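Local atomic coordinates of peptidase S8 and S53, subtilisin, kexin, sedolisin (Mycobacterium smegmatis, PDB entry 4KG7), a protein that probably acts as a subtilisin-like serine endopeptidase, the mycosin MycP3 of the ESX-3 type VII secretion system. Residues 67-72 against 173-178; 282-287 against 361-366. All blocks are in the same frame, centred on the assembly; numbering follows the deposited sequence.

Both contacts involve the parallel sheet of the subtilisin fold, but at different places in it. Contact 1 pairs two inner strands, 68-73 and 175-178, and is almost wholly buried; contact 2 lies on the outermost strand 281-286, where the loop segment 361-366 packs against it, and is only partly buried. Their centres are about 20 Å apart and they do not touch, the nearest atoms being about 10 Å from each other. A ladder of backbone bonds and small or branched apolar side chains join the strands of contact 1, and a glutamine-arginine bond lies just before them. Contact 2 has two backbone bonds, made to a glycine-rich turn, and few side chains.

Contact 1. Residues 67-72 against 173-178; sequences QTVAVI and ARVINI
Parallel pairing brings Val69 alongside Val175, Ala70 alongside Ile176 and Val71 alongside Asn177, the axes of the short strand segments inclined at 21°. The backbone ladder begins at Thr68, whose carbonyl O accepts from Arg174 N at 2.9 Å and, weakly, from Val175 N. Further along, Ala70 is gripped from both ends: its N donates to Val175 O and its O receives Asn177 N at 2.8 Å. A bond from Ile72 N to Asn177 O, 3.1 Å, continues the series.

The polar side-chain contact lies just before the two strands begin. The Arg174 chain folds twice, at CB-CG and CG-CD, turning NE toward Gln67 OE1, 2.9 Å away, with a nearly straight N-H...O angle of 165°. The oxygen sits at the edge of the guanidinium and in its plane, while the donor lies in the carbonyl plane of the amide; the two flat groups are turned 60° apart. Gln67 NE2 bonds to Ala65 O and Arg174 NH2 to Pro337 O, so both groups are tied at a second point.

Apolar contacts form on both sides of the sheet. Val69 and Val175 run side by side, with Val69 CG2 4.0 Å from Val175 CB. On the other face Ala70 CB meets Ala173 CB at 3.8 Å, and CD1 of Ile72, anti to its CA, reaches within 3.5 Å of Ile176 CG2.

Helices 104-113 and 318-335 pack over the face of Val69 and Val175, and helix 150-170 over that of Ala70 and Ile176, while strand 129-134 pairs with the other edge of strand 68-73, whose last residue is Asp73, a predicted member of the charge relay.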
# COMPACT_ATOMS: atom_id res chain seq x y z
N GLN A 67 0.39 -0.26 -18.11
CA GLN A 67 0.37 0.48 -16.84
C GLN A 67 1.64 0.25 -16.06
O GLN A 67 2.19 -0.84 -16.08
CB GLN A 67 -0.84 0.05 -16.01
CG GLN A 67 -2.16 0.22 -16.73
CD GLN A 67 -2.27 1.52 -17.48
OE1 GLN A 67 -2.26 2.58 -16.87
NE2 GLN A 67 -2.30 1.44 -18.83
N THR A 68 2.11 1.31 -15.40
CA THR A 68 3.27 1.23 -14.52
C THR A 68 2.81 1.51 -13.10
O THR A 68 2.20 2.54 -12.85
CB THR A 68 4.34 2.25 -14.91
OG1 THR A 68 4.80 1.98 -16.25
CG2 THR A 68 5.51 2.15 -13.99
N VAL A 69 3.11 0.60 -12.18
CA VAL A 69 2.77 0.75 -10.77
C VAL A 69 4.05 0.89 -9.98
O VAL A 69 4.94 0.01 -10.06
CB VAL A 69 1.97 -0.47 -10.22
CG1 VAL A 69 1.59 -0.25 -8.78
CG2 VAL A 69 0.73 -0.77 -11.08
N ALA A 70 4.17 1.97 -9.22
CA ALA A 70 5.31 2.12 -8.32
C ALA A 70 5.00 1.47 -6.99
O ALA A 70 3.94 1.70 -6.43
CB ALA A 70 5.63 3.59 -8.09
N VAL A 71 5.96 0.69 -6.48
CA VAL A 71 5.86 0.02 -5.18
C VAL A 71 6.86 0.73 -4.28
O VAL A 71 8.07 0.56 -4.42
CB VAL A 71 6.17 -1.49 -5.37
CG1 VAL A 71 6.19 -2.20 -4.02
CG2 VAL A 71 5.16 -2.12 -6.29
N ILE A 72 6.34 1.59 -3.41
CA ILE A 72 7.12 2.35 -2.45
C ILE A 72 7.11 1.51 -1.20
O ILE A 72 6.10 1.44 -0.54
CB ILE A 72 6.53 3.75 -2.26
CG1 ILE A 72 6.54 4.51 -3.60
CG2 ILE A 72 7.27 4.48 -1.17
CD1 ILE A 72 6.04 5.94 -3.48
N ALA A 173 4.82 6.59 -13.14
CA ALA A 173 3.85 5.75 -12.48
C ALA A 173 2.44 6.28 -12.62
O ALA A 173 2.19 7.44 -12.31
CB ALA A 173 4.17 5.61 -11.00
N ARG A 174 1.55 5.38 -13.07
CA ARG A 174 0.11 5.60 -13.17
C ARG A 174 -0.63 5.28 -11.88
O ARG A 174 -1.73 5.79 -11.63
CB ARG A 174 -0.42 4.69 -14.29
CG ARG A 174 0.10 5.02 -15.66
CD ARG A 174 -0.76 6.10 -16.29
NE ARG A 174 -1.92 5.50 -16.94
CZ ARG A 174 -2.98 6.16 -17.41
NH1 ARG A 174 -3.09 7.47 -17.28
NH2 ARG A 174 -3.95 5.47 -18.00
N VAL A 175 -0.06 4.37 -11.10
CA VAL A 175 -0.59 3.96 -9.80
C VAL A 175 0.62 3.95 -8.90
O VAL A 175 1.69 3.47 -9.32
CB VAL A 175 -1.24 2.55 -9.86
CG1 VAL A 175 -1.79 2.14 -8.51
CG2 VAL A 175 -2.35 2.51 -10.92
N ILE A 176 0.48 4.48 -7.68
CA ILE A 176 1.57 4.50 -6.71
C ILE A 176 1.04 3.81 -5.45
O ILE A 176 0.07 4.27 -4.83
CB ILE A 176 1.98 5.95 -6.39
CG1 ILE A 176 2.60 6.61 -7.62
CG2 ILE A 176 2.98 5.98 -5.24
CD1 ILE A 176 2.85 8.11 -7.50
N ASN A 177 1.67 2.70 -5.09
CA ASN A 177 1.27 1.85 -3.98
C ASN A 177 2.13 2.10 -2.75
O ASN A 177 3.37 1.99 -2.82
CB ASN A 177 1.35 0.38 -4.38
CG ASN A 177 0.79 -0.52 -3.31
OD1 ASN A 177 -0.40 -0.81 -3.26
ND2 ASN A 177 1.64 -0.96 -2.42
N ILE A 178 1.48 2.40 -1.63
CA ILE A 178 2.14 2.69 -0.37
C ILE A 178 1.55 1.76 0.68
O ILE A 178 0.60 2.09 1.38
CB ILE A 178 2.01 4.18 0.02
CG1 ILE A 178 2.42 5.11 -1.13
CG2 ILE A 178 2.79 4.50 1.29
CD1 ILE A 178 2.06 6.57 -0.95

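Contact 2. Residues 282-287 against 361-366; sequences GIAAPG and NLIGAG
Gly282 and Ala284 anchor the segment 361-366 through two backbone hydrogen bonds, Ala365 N to Gly282 O at 2.9 Å and Ala284 N to Gly366 O at 3.0 Å. The first is almost straight at the hydrogen, 177°, yet its donor stands above the carbonyl plane; the second is more bent, 140°, and also comes from above the plane. Within the loop, Gly366 N bonds to Ile363 O and closes a type II' turn. Gly364 has a positive phi, and its CA lies 3.5 Å from Gly282 C, the two backbones packed directly against each other with no room for a CB between them.

Among the side chains, Ala284 CB abuts Ile363 CB at 3.6 Å. The CG2 branch of Ile363 is anti to the carbonyl carbon, which sets it beside Ala284 CB, while CG1 and CD1 run off from the strand. Ile283 lays CG1 against Gly366 O at 3.4 Å, while Ala365 CB rests by Gly282 O.

Strand 259-265 pairs with the other edge of 281-286, and Val265 touches both Ala284 and Ile363. A type II' turn in the loop between helices 341-350 and 370-375 thus docks on the outermost strand, 281-286, of the parallel subtilisin-fold sheet, away from the predicted catalytic residues.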
# COMPACT_ATOMS: atom_id res chain seq x y z
N GLY A 282 -11.38 4.53 2.49
CA GLY A 282 -12.21 4.66 1.29
C GLY A 282 -12.69 3.37 0.64
O GLY A 282 -13.69 3.36 -0.08
N ILE A 283 -12.01 2.27 0.91
CA ILE A 283 -12.29 1.03 0.20
C ILE A 283 -11.58 -0.07 0.98
O ILE A 283 -10.81 0.22 1.91
CB ILE A 283 -11.78 1.13 -1.26
CG1 ILE A 283 -12.43 0.09 -2.20
CG2 ILE A 283 -10.28 1.06 -1.31
CD1 ILE A 283 -12.22 0.41 -3.66
N ALA A 284 -11.80 -1.32 0.61
CA ALA A 284 -11.12 -2.44 1.25
C ALA A 284 -10.78 -3.52 0.28
O ALA A 284 -11.28 -3.54 -0.84
CB ALA A 284 -11.96 -3.00 2.38
N ALA A 285 -9.92 -4.43 0.71
CA ALA A 285 -9.63 -5.64 -0.10
C ALA A 285 -9.11 -6.76 0.83
O ALA A 285 -8.85 -6.52 2.00
CB ALA A 285 -8.62 -5.30 -1.21
N PRO A 286 -9.00 -7.97 0.32
CA PRO A 286 -8.55 -9.05 1.21
C PRO A 286 -7.20 -8.79 1.86
O PRO A 286 -6.26 -8.38 1.18
CB PRO A 286 -8.51 -10.27 0.28
CG PRO A 286 -9.58 -9.94 -0.73
CD PRO A 286 -9.32 -8.49 -1.02
N GLY A 287 -7.13 -9.04 3.16
CA GLY A 287 -5.91 -8.82 3.94
C GLY A 287 -5.49 -9.97 4.86
O GLY A 287 -4.58 -9.80 5.66
N ASN A 361 -15.76 3.49 8.52
CA ASN A 361 -14.41 3.86 8.91
C ASN A 361 -13.48 2.64 8.98
O ASN A 361 -12.27 2.78 9.17
CB ASN A 361 -14.41 4.66 10.20
CG ASN A 361 -14.83 6.11 10.00
OD1 ASN A 361 -15.30 6.52 8.92
ND2 ASN A 361 -14.64 6.90 11.04
N LEU A 362 -14.05 1.44 8.86
CA LEU A 362 -13.22 0.23 8.77
C LEU A 362 -12.86 -0.10 7.32
O LEU A 362 -11.73 -0.40 7.00
CB LEU A 362 -13.93 -0.95 9.43
CG LEU A 362 -14.17 -0.85 10.93
CD1 LEU A 362 -15.13 -1.98 11.32
CD2 LEU A 362 -12.86 -0.92 11.71
N ILE A 363 -13.85 -0.06 6.43
CA ILE A 363 -13.67 -0.56 5.07
C ILE A 363 -14.13 0.40 3.97
O ILE A 363 -14.17 0.03 2.80
CB ILE A 363 -14.27 -1.98 4.90
CG1 ILE A 363 -15.77 -1.95 5.12
CG2 ILE A 363 -13.56 -2.96 5.82
CD1 ILE A 363 -16.45 -3.28 4.79
N GLY A 364 -14.47 1.63 4.34
CA GLY A 364 -14.82 2.64 3.33
C GLY A 364 -16.06 2.21 2.58
O GLY A 364 -17.07 1.86 3.21
N ALA A 365 -16.00 2.26 1.25
CA ALA A 365 -17.09 1.78 0.39
C ALA A 365 -17.18 0.25 0.31
O ALA A 365 -18.02 -0.29 -0.40
CB ALA A 365 -16.94 2.40 -1.01
N GLY A 366 -16.34 -0.46 1.05
CA GLY A 366 -16.40 -1.93 1.10
C GLY A 366 -15.39 -2.58 0.19
O GLY A 366 -14.53 -1.90 -0.41